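Side-chain contacts in agarase (Pseudoalteromonas fuliginea, PDB 6XJ9), which is a family 50 glycoside hydrolase that probably cleaves the beta-1,4 glycosidic linkages of agarose, the gelling galactan of red algal cell walls: residues Asp516-Lys519 with Val525-Thr528; Asn527-Asp532 with Val574-Lys579; Ala554-Val559 with Ala565-Phe570; Leu590-Ala595 with Val630-Lys635. All coordinates share one frame; numbering follows the deposited sequence.

Contact 1: Asp516-Lys519 with Val525-Thr528; sequences DSVK and VINT
Ile526 lays its CD1 methyl over the first turn of the helix that starts at Val518, meeting backbone more closely than side chain. CD1 of Ile526 is 3.9 Å from Val518 O and 4.1 Å from Lys519 CA. The one approach between side chains is looser: CD1 of Ile526 lies 4.3 Å from CG1 of Val518. The torsions explain why a single methyl does the touching. CG1 of Ile526 sits beside the backbone N (chi1 -68°), with an extended continuation (chi2 154°) that puts CD1 at the outer end of the side chain, while CG2 takes the place opposite the N. No hydrogen bond joins the segments, and only 92 Å² is buried between them, which marks light van der Waals packing near the surface. The CA atoms of Lys519 and Ile526 are 7.5 Å apart, and the lysine chain leads off from there. Ser517 holds the N-cap of the short helix, its OG bonded to Ser520 N. The pair of short helices, 518-521 and 523-529, rests on helix 584-609, where Val518 meets Leu584 and Ile526 meets Phe587; Ile576 and Ile578 from the loop before that helix also pack on Ile526.

Contact 2: Asn527-Asp532 with Val574-Lys579; sequences NTLGRD and VTIDIK
Gly530 brings its CA to 3.1 Å from Val574 O, a CA-H...O contact with an angle of 131° at the hydrogen. The amide does not share in it: Gly530 N is 3.5 Å from Val574 O, but its N-H points too poorly for a hydrogen bond and instead turns weakly back to Asn527 O. The conventional bond runs one residue earlier, from Val574 N to Leu529 O, at 3.0 Å and nearly straight (168°). Leu529 O is gripped twice, because Lys539 NZ from helix 537-550 also bonds to it. The CA atoms of Gly530 and Val574 are 4.6 Å apart, the nearest such pair between the two segments. Beside this polar junction lies a buried apolar one. CD1 of Leu529 touches CG2 of Ile576 at 3.7 Å, the two side chains crossing at about a right angle. In Ile576, CG1 is wedged between the backbone N and the carbonyl carbon (chi1 59°), which leaves CG2 beside the N to make the contact. Phe587 of helix 584-609 packs on both residues. Farther along, Lys579 N donates to Asp577 OD1 over 3.0 Å, approaching from above the carboxylate plane. The whole is a linker, extended over Val574-Asp577 and bonded to Leu529 of helix 523-529, that carries an Asx turn before the long helix 584-609.

Contact 3: Ala554-Val559 with Ala565-Phe570; sequences AELNKV and ASWAEF
This is a buried apolar contact between two consecutive short helices, 553-560 and 567-572, set far out in the helical region that follows strand 501-506. The evidence is the methyls of one leucine meeting two aromatic rings. CD1 of Leu556 lies 3.8 Å from CE1 of Phe570, and the same methyl is 4.0 Å from CH2 of Trp567. CD2 of Leu556 adds a looser touch to Phe570 CE1 at 4.1 Å. Leu556 meets Phe570 at about a right angle and approaches Trp567 on a slant. With CG opposite the backbone N (chi1 -176°), the leucine is set against the second helix. The two rings pack on each other: Trp567 CZ3 stands 3.6 Å above one face of Phe570, displaced toward its rim, while Phe570 CD2 lies in the plane of the indole at its edge. No hydrogen bond crosses between the segments, but Asn557 OD1 accepts from Leu564 N in the connecting loop, and Phe570 also packs on Ser543 of helix 537-550. Ser566 is the N-cap of the second helix, and its OG accepts from Glu569 N at 3.0 Å (145°). Together these features make a helix-loop-helix unit whose second helix has a serine N-cap.

Contact 4: Leu590-Ala595 with Val630-Lys635; sequences LLTAYA and VKASAK
Two helices pack through alanines here, on what is probably the outer layer of the (beta/alpha)8 barrel expected of this glycoside hydrolase family. Helix 627-634 links the neighbouring parallel strands 620-621 and 640-643 as a beta-alpha-beta crossover, and helix 584-609 lies against it. At the centre, CB of Ala595 meets CB of Ala632 at 3.6 Å. CB of Ala632 also lies 3.7 Å from Ala595 C and 3.9 Å from Thr592 O. With side chains this small the helices can come close, and the CA atoms of Ala595 and Ala632 are 5.8 Å apart. Thr592 flanks the pair. OG1 of Thr592 sits beside the backbone N (chi1 -56°) and hydrogen-bonds to Ser588 O one turn earlier; the same torsion places CG2 of Thr592 opposite the N, 4.5 Å from Ala632 CB. In one of its two conformers Lys635 crosses this threonine at about a right angle, which makes that contact doubtful; its ion pair with Asp596 is long and weak. No hydrogen bond spans the two segments. Val629 extends the apolar interface, packing on Ala595 and on Leu591. Within the second helix one carbonyl is doubly engaged: Val630 O accepts from Ala634 N at 3.0 Å and, from the same face of its plane, from Ser633 OG at 2.8 Å.

The four contacts follow the mainly helical region between strands 501-506 and 640-643. Contact 1 is the surface member, contacts 2 and 3 are buried, and contact 4 is partly so. Contacts 1 and 2 share helix 523-529, and Ile526 CG2 packs 3.9 Å from Ile576 CG1 between them. Leu529 ties contact 2 to contacts 3 and 4: CD2 of Leu529 lies 3.7 Å from Phe570 CZ of contact 3 and 4.0 Å from Leu590 CD1 of contact 4. Chemistry changes with place. Only contact 2 has a hydrogen bond across its segments; contact 3 relies on leucine against aromatic rings, contact 4 on close alanines, and contact 1 on one isoleucine methyl.

Contact 1: Asp516-Lys519 with Val525-Thr528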
loop_
_atom_site.group_PDB
_atom_site.type_symbol
_atom_site.label_atom_id
_atom_site.label_comp_id
_atom_site.label_asym_id
_atom_site.label_seq_id
_atom_site.Cartn_x
_atom_site.Cartn_y
_atom_site.Cartn_z
ATOM N N ASP A 516 -27.420 1.957 -27.787
ATOM C CA ASP A 516 -27.364 3.381 -27.483
ATOM C C ASP A 516 -27.921 4.250 -28.616
ATOM O O ASP A 516 -28.120 5.450 -28.423
ATOM C CB ASP A 516 -25.966 3.814 -27.028
ATOM C CG ASP A 516 -24.844 3.303 -27.911
ATOM O OD1 ASP A 516 -25.039 3.285 -29.144
ATOM O OD2 ASP A 516 -23.788 2.923 -27.357
ATOM N N SER A 517 -28.120 3.664 -29.803
ATOM C CA SER A 517 -28.912 4.285 -30.856
ATOM C C SER A 517 -29.564 3.168 -31.658
ATOM O O SER A 517 -29.078 2.034 -31.613
ATOM C CB SER A 517 -28.064 5.153 -31.752
ATOM O OG SER A 517 -27.283 4.345 -32.625
ATOM N N VAL A 518 -30.624 3.488 -32.413
ATOM C CA VAL A 518 -31.283 2.445 -33.187
ATOM C C VAL A 518 -30.272 1.823 -34.142
ATOM O O VAL A 518 -30.178 0.600 -34.234
ATOM C CB VAL A 518 -32.577 2.907 -33.892
ATOM C CG1 VAL A 518 -33.079 1.869 -34.895
ATOM C CG2 VAL A 518 -33.666 3.212 -32.870
ATOM N N LYS A 519 -29.468 2.677 -34.787
ATOM C CA LYS A 519 -28.505 2.222 -35.774
ATOM C C LYS A 519 -27.450 1.318 -35.127
ATOM O O LYS A 519 -27.053 0.313 -35.703
ATOM C CB LYS A 519 -27.886 3.433 -36.476
ATOM C CG LYS A 519 -27.342 3.165 -37.871
ATOM C CD LYS A 519 -26.872 4.428 -38.553
ATOM C CE LYS A 519 -27.972 5.123 -39.326
ATOM N NZ LYS A 519 -27.469 6.347 -39.988
ATOM N N VAL A 525 -29.442 -6.117 -38.052
ATOM C CA VAL A 525 -30.782 -6.281 -38.600
ATOM C C VAL A 525 -30.929 -5.328 -39.784
ATOM O O VAL A 525 -31.220 -5.766 -40.890
ATOM C CB VAL A 525 -31.861 -6.029 -37.529
ATOM C CG1 VAL A 525 -33.243 -5.830 -38.139
ATOM C CG2 VAL A 525 -31.899 -7.142 -36.487
ATOM N N ILE A 526 -30.695 -4.032 -39.535
ATOM C CA ILE A 526 -30.858 -3.008 -40.553
ATOM C C ILE A 526 -30.068 -3.400 -41.799
ATOM O O ILE A 526 -30.644 -3.541 -42.876
ATOM C CB ILE A 526 -30.486 -1.616 -40.005
ATOM C CG1 ILE A 526 -31.492 -1.163 -38.942
ATOM C CG2 ILE A 526 -30.373 -0.599 -41.136
ATOM C CD1 ILE A 526 -30.941 -0.183 -37.942
ATOM N N ASN A 527 -28.759 -3.613 -41.640
ATOM C CA ASN A 527 -27.880 -3.891 -42.769
ATOM C C ASN A 527 -28.284 -5.176 -43.492
ATOM O O ASN A 527 -28.202 -5.261 -44.714
ATOM C CB ASN A 527 -26.417 -3.997 -42.332
ATOM C CG ASN A 527 -25.479 -4.182 -43.502
ATOM O OD1 ASN A 527 -25.169 -5.313 -43.881
ATOM N ND2 ASN A 527 -25.050 -3.075 -44.094
ATOM N N THR A 528 -28.678 -6.205 -42.735
ATOM C CA THR A 528 -29.002 -7.482 -43.346
ATOM C C THR A 528 -30.313 -7.386 -44.132
ATOM O O THR A 528 -30.440 -8.014 -45.181
ATOM C CB THR A 528 -28.980 -8.613 -42.306
ATOM O OG1 THR A 528 -27.673 -8.691 -41.727
ATOM C CG2 THR A 528 -29.342 -9.957 -42.894
#

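Contact 2: Asn527-Asp532 with Val574-Lys579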
loop_
_atom_site.group_PDB
_atom_site.type_symbol
_atom_site.label_atom_id
_atom_site.label_comp_id
_atom_site.label_asym_id
_atom_site.label_seq_id
_atom_site.Cartn_x
_atom_site.Cartn_y
_atom_site.Cartn_z
ATOM N N ASN A 527 -28.759 -3.613 -41.640
ATOM C CA ASN A 527 -27.880 -3.891 -42.769
ATOM C C ASN A 527 -28.284 -5.176 -43.492
ATOM O O ASN A 527 -28.202 -5.261 -44.714
ATOM C CB ASN A 527 -26.417 -3.997 -42.332
ATOM C CG ASN A 527 -25.479 -4.182 -43.502
ATOM O OD1 ASN A 527 -25.169 -5.313 -43.881
ATOM N ND2 ASN A 527 -25.050 -3.075 -44.094
ATOM N N THR A 528 -28.678 -6.205 -42.735
ATOM C CA THR A 528 -29.002 -7.482 -43.346
ATOM C C THR A 528 -30.313 -7.386 -44.132
ATOM O O THR A 528 -30.440 -8.014 -45.181
ATOM C CB THR A 528 -28.980 -8.613 -42.306
ATOM O OG1 THR A 528 -27.673 -8.691 -41.727
ATOM C CG2 THR A 528 -29.342 -9.957 -42.894
ATOM N N LEU A 529 -31.286 -6.612 -43.624
ATOM C CA LEU A 529 -32.582 -6.458 -44.282
ATOM C C LEU A 529 -32.391 -5.922 -45.701
ATOM O O LEU A 529 -33.218 -6.179 -46.577
ATOM C CB LEU A 529 -33.468 -5.502 -43.473
ATOM C CG LEU A 529 -34.206 -6.101 -42.275
ATOM C CD1 LEU A 529 -34.740 -5.009 -41.361
ATOM C CD2 LEU A 529 -35.341 -7.009 -42.725
ATOM N N GLY A 530 -31.289 -5.184 -45.905
ATOM C CA GLY A 530 -31.014 -4.491 -47.156
ATOM C C GLY A 530 -30.395 -5.407 -48.209
ATOM O O GLY A 530 -30.116 -4.964 -49.327
ATOM N N ARG A 531 -30.203 -6.682 -47.840
ATOM C CA ARG A 531 -29.515 -7.658 -48.672
ATOM C C ARG A 531 -30.500 -8.712 -49.182
ATOM O O ARG A 531 -31.655 -8.764 -48.752
ATOM C CB ARG A 531 -28.314 -8.252 -47.920
ATOM C CG ARG A 531 -27.333 -7.209 -47.399
ATOM C CD ARG A 531 -26.257 -7.742 -46.472
ATOM N NE ARG A 531 -25.370 -8.655 -47.176
ATOM C CZ ARG A 531 -24.511 -9.501 -46.616
ATOM N NH1 ARG A 531 -24.403 -9.585 -45.300
ATOM N NH2 ARG A 531 -23.762 -10.277 -47.385
ATOM N N ASP A 532 -30.018 -9.562 -50.103
ATOM C CA ASP A 532 -30.867 -10.489 -50.834
ATOM C C ASP A 532 -30.960 -11.823 -50.097
ATOM O O ASP A 532 -29.945 -12.447 -49.789
ATOM C CB ASP A 532 -30.374 -10.670 -52.274
ATOM C CG ASP A 532 -31.321 -11.446 -53.184
ATOM O OD1 ASP A 532 -32.392 -11.879 -52.714
ATOM O OD2 ASP A 532 -30.969 -11.620 -54.369
ATOM N N VAL A 574 -34.556 -4.399 -48.549
ATOM C CA VAL A 574 -35.344 -3.277 -48.054
ATOM C C VAL A 574 -34.392 -2.263 -47.440
ATOM O O VAL A 574 -33.500 -2.639 -46.684
ATOM C CB VAL A 574 -36.365 -3.693 -46.974
ATOM C CG1 VAL A 574 -37.397 -2.604 -46.714
ATOM C CG2 VAL A 574 -37.034 -5.025 -47.257
ATOM N N THR A 575 -34.621 -0.980 -47.736
ATOM C CA THR A 575 -34.006 0.084 -46.960
ATOM C C THR A 575 -35.017 0.553 -45.923
ATOM O O THR A 575 -35.992 1.200 -46.291
ATOM C CB THR A 575 -33.587 1.264 -47.851
ATOM O OG1 THR A 575 -32.738 0.743 -48.873
ATOM C CG2 THR A 575 -32.873 2.353 -47.081
ATOM N N ILE A 576 -34.782 0.225 -44.643
ATOM C CA ILE A 576 -35.739 0.593 -43.602
ATOM C C ILE A 576 -35.684 2.094 -43.350
ATOM O O ILE A 576 -34.673 2.743 -43.614
ATOM C CB ILE A 576 -35.571 -0.212 -42.291
ATOM C CG1 ILE A 576 -34.182 -0.044 -41.668
ATOM C CG2 ILE A 576 -35.928 -1.676 -42.496
ATOM C CD1 ILE A 576 -34.052 1.148 -40.747
ATOM N N ASP A 577 -36.795 2.621 -42.825
ATOM C CA ASP A 577 -36.901 4.004 -42.393
ATOM C C ASP A 577 -36.328 4.126 -40.984
ATOM O O ASP A 577 -36.950 3.678 -40.029
ATOM C CB ASP A 577 -38.359 4.475 -42.454
ATOM C CG ASP A 577 -38.537 5.933 -42.073
ATOM O OD1 ASP A 577 -37.585 6.509 -41.514
ATOM O OD2 ASP A 577 -39.624 6.485 -42.353
ATOM N N ILE A 578 -35.167 4.776 -40.853
ATOM C CA ILE A 578 -34.441 4.801 -39.589
ATOM C C ILE A 578 -35.237 5.517 -38.496
ATOM O O ILE A 578 -34.956 5.331 -37.314
ATOM C CB ILE A 578 -33.011 5.367 -39.744
ATOM C CG1 ILE A 578 -32.154 5.090 -38.503
ATOM C CG2 ILE A 578 -33.038 6.848 -40.105
ATOM C CD1 ILE A 578 -31.644 3.657 -38.401
ATOM N N LYS A 579 -36.239 6.314 -38.892
ATOM C CA LYS A 579 -36.974 7.141 -37.946
ATOM C C LYS A 579 -38.223 6.413 -37.452
ATOM O O LYS A 579 -38.819 6.805 -36.450
ATOM C CB LYS A 579 -37.365 8.474 -38.591
ATOM C CG LYS A 579 -36.201 9.339 -39.061
ATOM C CD LYS A 579 -36.571 10.797 -39.244
ATOM C CE LYS A 579 -35.356 11.702 -39.296
ATOM N NZ LYS A 579 -34.776 11.938 -37.953
#

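Contact 3: Ala554-Val559 with Ala565-Phe570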
loop_
_atom_site.group_PDB
_atom_site.type_symbol
_atom_site.label_atom_id
_atom_site.label_comp_id
_atom_site.label_asym_id
_atom_site.label_seq_id
_atom_site.Cartn_x
_atom_site.Cartn_y
_atom_site.Cartn_z
ATOM N N ALA A 554 -48.479 -5.938 -47.188
ATOM C CA ALA A 554 -49.241 -4.723 -46.935
ATOM C C ALA A 554 -49.256 -4.356 -45.452
ATOM O O ALA A 554 -49.190 -3.175 -45.122
ATOM C CB ALA A 554 -50.648 -4.860 -47.478
ATOM N N GLU A 555 -49.369 -5.364 -44.573
ATOM C CA GLU A 555 -49.419 -5.133 -43.135
ATOM C C GLU A 555 -48.072 -4.614 -42.621
ATOM O O GLU A 555 -48.030 -3.769 -41.728
ATOM C CB GLU A 555 -49.830 -6.402 -42.376
ATOM C CG GLU A 555 -51.229 -6.904 -42.688
ATOM C CD GLU A 555 -52.382 -6.068 -42.157
ATOM O OE1 GLU A 555 -53.485 -6.162 -42.731
ATOM O OE2 GLU A 555 -52.184 -5.328 -41.177
ATOM N N LEU A 556 -46.971 -5.139 -43.175
ATOM C CA LEU A 556 -45.635 -4.719 -42.767
ATOM C C LEU A 556 -45.368 -3.297 -43.266
ATOM O O LEU A 556 -44.857 -2.466 -42.512
ATOM C CB LEU A 556 -44.592 -5.716 -43.291
ATOM C CG LEU A 556 -43.145 -5.449 -42.862
ATOM C CD1 LEU A 556 -42.376 -6.743 -42.668
ATOM C CD2 LEU A 556 -42.424 -4.561 -43.861
ATOM N N ASN A 557 -45.739 -3.032 -44.532
ATOM C CA ASN A 557 -45.651 -1.711 -45.141
ATOM C C ASN A 557 -46.298 -0.673 -44.230
ATOM O O ASN A 557 -45.821 0.459 -44.145
ATOM C CB ASN A 557 -46.333 -1.653 -46.510
ATOM C CG ASN A 557 -45.482 -2.179 -47.648
ATOM O OD1 ASN A 557 -44.255 -2.066 -47.631
ATOM N ND2 ASN A 557 -46.135 -2.749 -48.648
ATOM N N LYS A 558 -47.387 -1.077 -43.561
ATOM C CA LYS A 558 -48.112 -0.203 -42.654
ATOM C C LYS A 558 -47.264 0.058 -41.412
ATOM O O LYS A 558 -47.115 1.200 -40.983
ATOM C CB LYS A 558 -49.453 -0.827 -42.255
ATOM C CG LYS A 558 -50.508 -0.887 -43.352
ATOM C CD LYS A 558 -51.848 -1.421 -42.877
ATOM C CE LYS A 558 -52.651 -0.406 -42.089
ATOM N NZ LYS A 558 -54.015 -0.904 -41.793
ATOM N N VAL A 559 -46.705 -1.012 -40.840
ATOM C CA VAL A 559 -46.023 -0.894 -39.562
ATOM C C VAL A 559 -44.694 -0.171 -39.766
ATOM O O VAL A 559 -44.383 0.759 -39.030
ATOM C CB VAL A 559 -45.888 -2.256 -38.845
ATOM C CG1 VAL A 559 -45.158 -2.136 -37.511
ATOM C CG2 VAL A 559 -47.247 -2.900 -38.619
ATOM N N ALA A 565 -43.553 -3.311 -52.972
ATOM C CA ALA A 565 -44.506 -3.791 -53.962
ATOM C C ALA A 565 -44.881 -5.246 -53.683
ATOM O O ALA A 565 -46.020 -5.648 -53.910
ATOM C CB ALA A 565 -43.931 -3.627 -55.347
ATOM N N SER A 566 -43.915 -6.027 -53.185
ATOM C CA SER A 566 -44.096 -7.463 -53.049
ATOM C C SER A 566 -43.129 -8.032 -52.013
ATOM O O SER A 566 -42.136 -7.396 -51.660
ATOM C CB SER A 566 -43.912 -8.149 -54.379
ATOM O OG SER A 566 -42.534 -8.230 -54.707
ATOM N N TRP A 567 -43.428 -9.254 -51.555
ATOM C CA TRP A 567 -42.516 -9.988 -50.695
ATOM C C TRP A 567 -41.192 -10.207 -51.420
ATOM O O TRP A 567 -40.131 -10.134 -50.805
ATOM C CB TRP A 567 -43.149 -11.294 -50.198
ATOM C CG TRP A 567 -44.021 -11.084 -48.999
ATOM C CD1 TRP A 567 -45.367 -11.296 -48.909
ATOM C CD2 TRP A 567 -43.607 -10.578 -47.718
ATOM N NE1 TRP A 567 -45.817 -10.971 -47.659
ATOM C CE2 TRP A 567 -44.759 -10.531 -46.904
ATOM C CE3 TRP A 567 -42.379 -10.171 -47.177
ATOM C CZ2 TRP A 567 -44.717 -10.083 -45.583
ATOM C CZ3 TRP A 567 -42.338 -9.737 -45.870
ATOM C CH2 TRP A 567 -43.493 -9.694 -45.085
ATOM N N ALA A 568 -41.270 -10.428 -52.738
ATOM C CA ALA A 568 -40.090 -10.559 -53.578
ATOM C C ALA A 568 -39.212 -9.314 -53.477
ATOM O O ALA A 568 -37.988 -9.425 -53.540
ATOM C CB ALA A 568 -40.486 -10.836 -55.006
ATOM N N GLU A 569 -39.837 -8.134 -53.351
ATOM C CA GLU A 569 -39.090 -6.904 -53.135
ATOM C C GLU A 569 -38.406 -6.983 -51.769
ATOM O O GLU A 569 -37.207 -6.736 -51.661
ATOM C CB GLU A 569 -39.978 -5.657 -53.248
ATOM C CG GLU A 569 -39.188 -4.361 -53.410
ATOM C CD GLU A 569 -39.965 -3.052 -53.357
ATOM O OE1 GLU A 569 -41.149 -3.039 -53.751
ATOM O OE2 GLU A 569 -39.380 -2.037 -52.921
ATOM N N PHE A 570 -39.183 -7.361 -50.743
ATOM C CA PHE A 570 -38.698 -7.419 -49.373
ATOM C C PHE A 570 -37.477 -8.331 -49.301
ATOM O O PHE A 570 -36.448 -7.960 -48.732
ATOM C CB PHE A 570 -39.810 -7.846 -48.412
ATOM C CG PHE A 570 -39.373 -7.934 -46.971
ATOM C CD1 PHE A 570 -39.636 -6.900 -46.086
ATOM C CD2 PHE A 570 -38.671 -9.040 -46.508
ATOM C CE1 PHE A 570 -39.215 -6.975 -44.764
ATOM C CE2 PHE A 570 -38.255 -9.116 -45.187
ATOM C CZ PHE A 570 -38.525 -8.081 -44.318
#

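Contact 4: Leu590-Ala595 with Val630-Lys635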
loop_
_atom_site.group_PDB
_atom_site.type_symbol
_atom_site.label_atom_id
_atom_site.label_comp_id
_atom_site.label_asym_id
_atom_site.label_seq_id
_atom_site.Cartn_x
_atom_site.Cartn_y
_atom_site.Cartn_z
ATOM N N LEU A 590 -35.956 -9.973 -34.846
ATOM C CA LEU A 590 -34.935 -10.347 -35.811
ATOM C C LEU A 590 -33.579 -10.467 -35.114
ATOM O O LEU A 590 -32.896 -11.480 -35.281
ATOM C CB LEU A 590 -34.932 -9.349 -36.979
ATOM C CG LEU A 590 -36.213 -9.308 -37.822
ATOM C CD1 LEU A 590 -36.071 -8.377 -39.029
ATOM C CD2 LEU A 590 -36.630 -10.697 -38.273
ATOM N N LEU A 591 -33.224 -9.485 -34.278
ATOM C CA LEU A 591 -31.973 -9.568 -33.527
ATOM C C LEU A 591 -31.976 -10.766 -32.564
ATOM O O LEU A 591 -30.992 -11.503 -32.492
ATOM C CB LEU A 591 -31.664 -8.248 -32.816
ATOM C CG LEU A 591 -30.351 -8.231 -32.019
ATOM C CD1 LEU A 591 -29.165 -8.534 -32.935
ATOM C CD2 LEU A 591 -30.148 -6.888 -31.326
ATOM N N THR A 592 -33.074 -10.985 -31.842
ATOM C CA THR A 592 -33.176 -12.163 -30.983
ATOM C C THR A 592 -32.952 -13.439 -31.794
ATOM O O THR A 592 -32.247 -14.332 -31.345
ATOM C CB THR A 592 -34.519 -12.233 -30.243
ATOM O OG1 THR A 592 -34.654 -11.018 -29.513
ATOM C CG2 THR A 592 -34.608 -13.396 -29.275
ATOM N N ALA A 593 -33.570 -13.521 -32.983
ATOM C CA ALA A 593 -33.520 -14.706 -33.823
ATOM C C ALA A 593 -32.081 -14.986 -34.264
ATOM O O ALA A 593 -31.640 -16.136 -34.298
ATOM C CB ALA A 593 -34.445 -14.548 -35.019
ATOM N N TYR A 594 -31.368 -13.919 -34.629
ATOM C CA TYR A 594 -29.968 -14.025 -35.003
ATOM C C TYR A 594 -29.180 -14.621 -33.841
ATOM O O TYR A 594 -28.512 -15.639 -33.999
ATOM C CB TYR A 594 -29.410 -12.682 -35.505
ATOM C CG TYR A 594 -27.922 -12.698 -35.753
ATOM C CD1 TYR A 594 -27.415 -13.074 -36.986
ATOM C CD2 TYR A 594 -27.021 -12.375 -34.744
ATOM C CE1 TYR A 594 -26.053 -13.138 -37.220
ATOM C CE2 TYR A 594 -25.652 -12.425 -34.962
ATOM C CZ TYR A 594 -25.171 -12.794 -36.209
ATOM O OH TYR A 594 -23.830 -12.856 -36.437
ATOM N N ALA A 595 -29.269 -13.987 -32.670
ATOM C CA ALA A 595 -28.487 -14.405 -31.513
ATOM C C ALA A 595 -28.907 -15.804 -31.050
ATOM O O ALA A 595 -28.083 -16.599 -30.596
ATOM C CB ALA A 595 -28.636 -13.394 -30.402
ATOM N N VAL A 630 -28.519 -11.003 -24.917
ATOM C CA VAL A 630 -28.345 -11.591 -23.596
ATOM C C VAL A 630 -29.467 -12.605 -23.347
ATOM O O VAL A 630 -29.231 -13.705 -22.843
ATOM C CB VAL A 630 -28.312 -10.543 -22.467
ATOM C CG1 VAL A 630 -28.205 -11.227 -21.108
ATOM C CG2 VAL A 630 -27.192 -9.542 -22.628
ATOM N N LYS A 631 -30.690 -12.198 -23.698
ATOM C CA LYS A 631 -31.878 -13.026 -23.556
ATOM C C LYS A 631 -31.712 -14.311 -24.363
ATOM O O LYS A 631 -31.984 -15.390 -23.855
ATOM C CB LYS A 631 -33.149 -12.239 -23.908
ATOM C CG LYS A 631 -34.449 -13.025 -23.788
ATOM C CD LYS A 631 -35.671 -12.263 -24.299
ATOM C CE LYS A 631 -36.861 -13.178 -24.496
ATOM N NZ LYS A 631 -38.071 -12.421 -24.894
ATOM N N ALA A 632 -31.253 -14.200 -25.614
ATOM C CA ALA A 632 -31.070 -15.380 -26.447
ATOM C C ALA A 632 -30.059 -16.319 -25.796
ATOM O O ALA A 632 -30.299 -17.525 -25.716
ATOM C CB ALA A 632 -30.653 -14.994 -27.848
ATOM N N SER A 633 -28.950 -15.758 -25.285
ATOM C CA SER A 633 -27.899 -16.567 -24.683
ATOM C C SER A 633 -28.392 -17.344 -23.458
ATOM O O SER A 633 -27.970 -18.481 -23.226
ATOM C CB SER A 633 -26.677 -15.734 -24.370
ATOM O OG SER A 633 -26.820 -15.047 -23.141
ATOM N N ALA A 634 -29.286 -16.722 -22.680
ATOM C CA ALA A 634 -29.735 -17.261 -21.402
ATOM C C ALA A 634 -30.428 -18.612 -21.571
ATOM O O ALA A 634 -30.460 -19.402 -20.640
ATOM C CB ALA A 634 -30.627 -16.263 -20.702
ATOM N N LYS A 635 -30.938 -18.873 -22.778
ATOM C CA LYS A 635 -31.651 -20.096 -23.103
ATOM C C LYS A 635 -30.680 -21.240 -23.389
ATOM O O LYS A 635 -31.118 -22.367 -23.590
ATOM C CB LYS A 635 -32.498 -19.869 -24.361
ATOM C CG LYS A 635 -33.599 -18.823 -24.239
ATOM C CD LYS A 635 -34.498 -18.748 -25.463
ATOM C CE LYS A 635 -33.839 -18.070 -26.647
ATOM N NZ LYS A 635 -34.212 -16.637 -26.739
#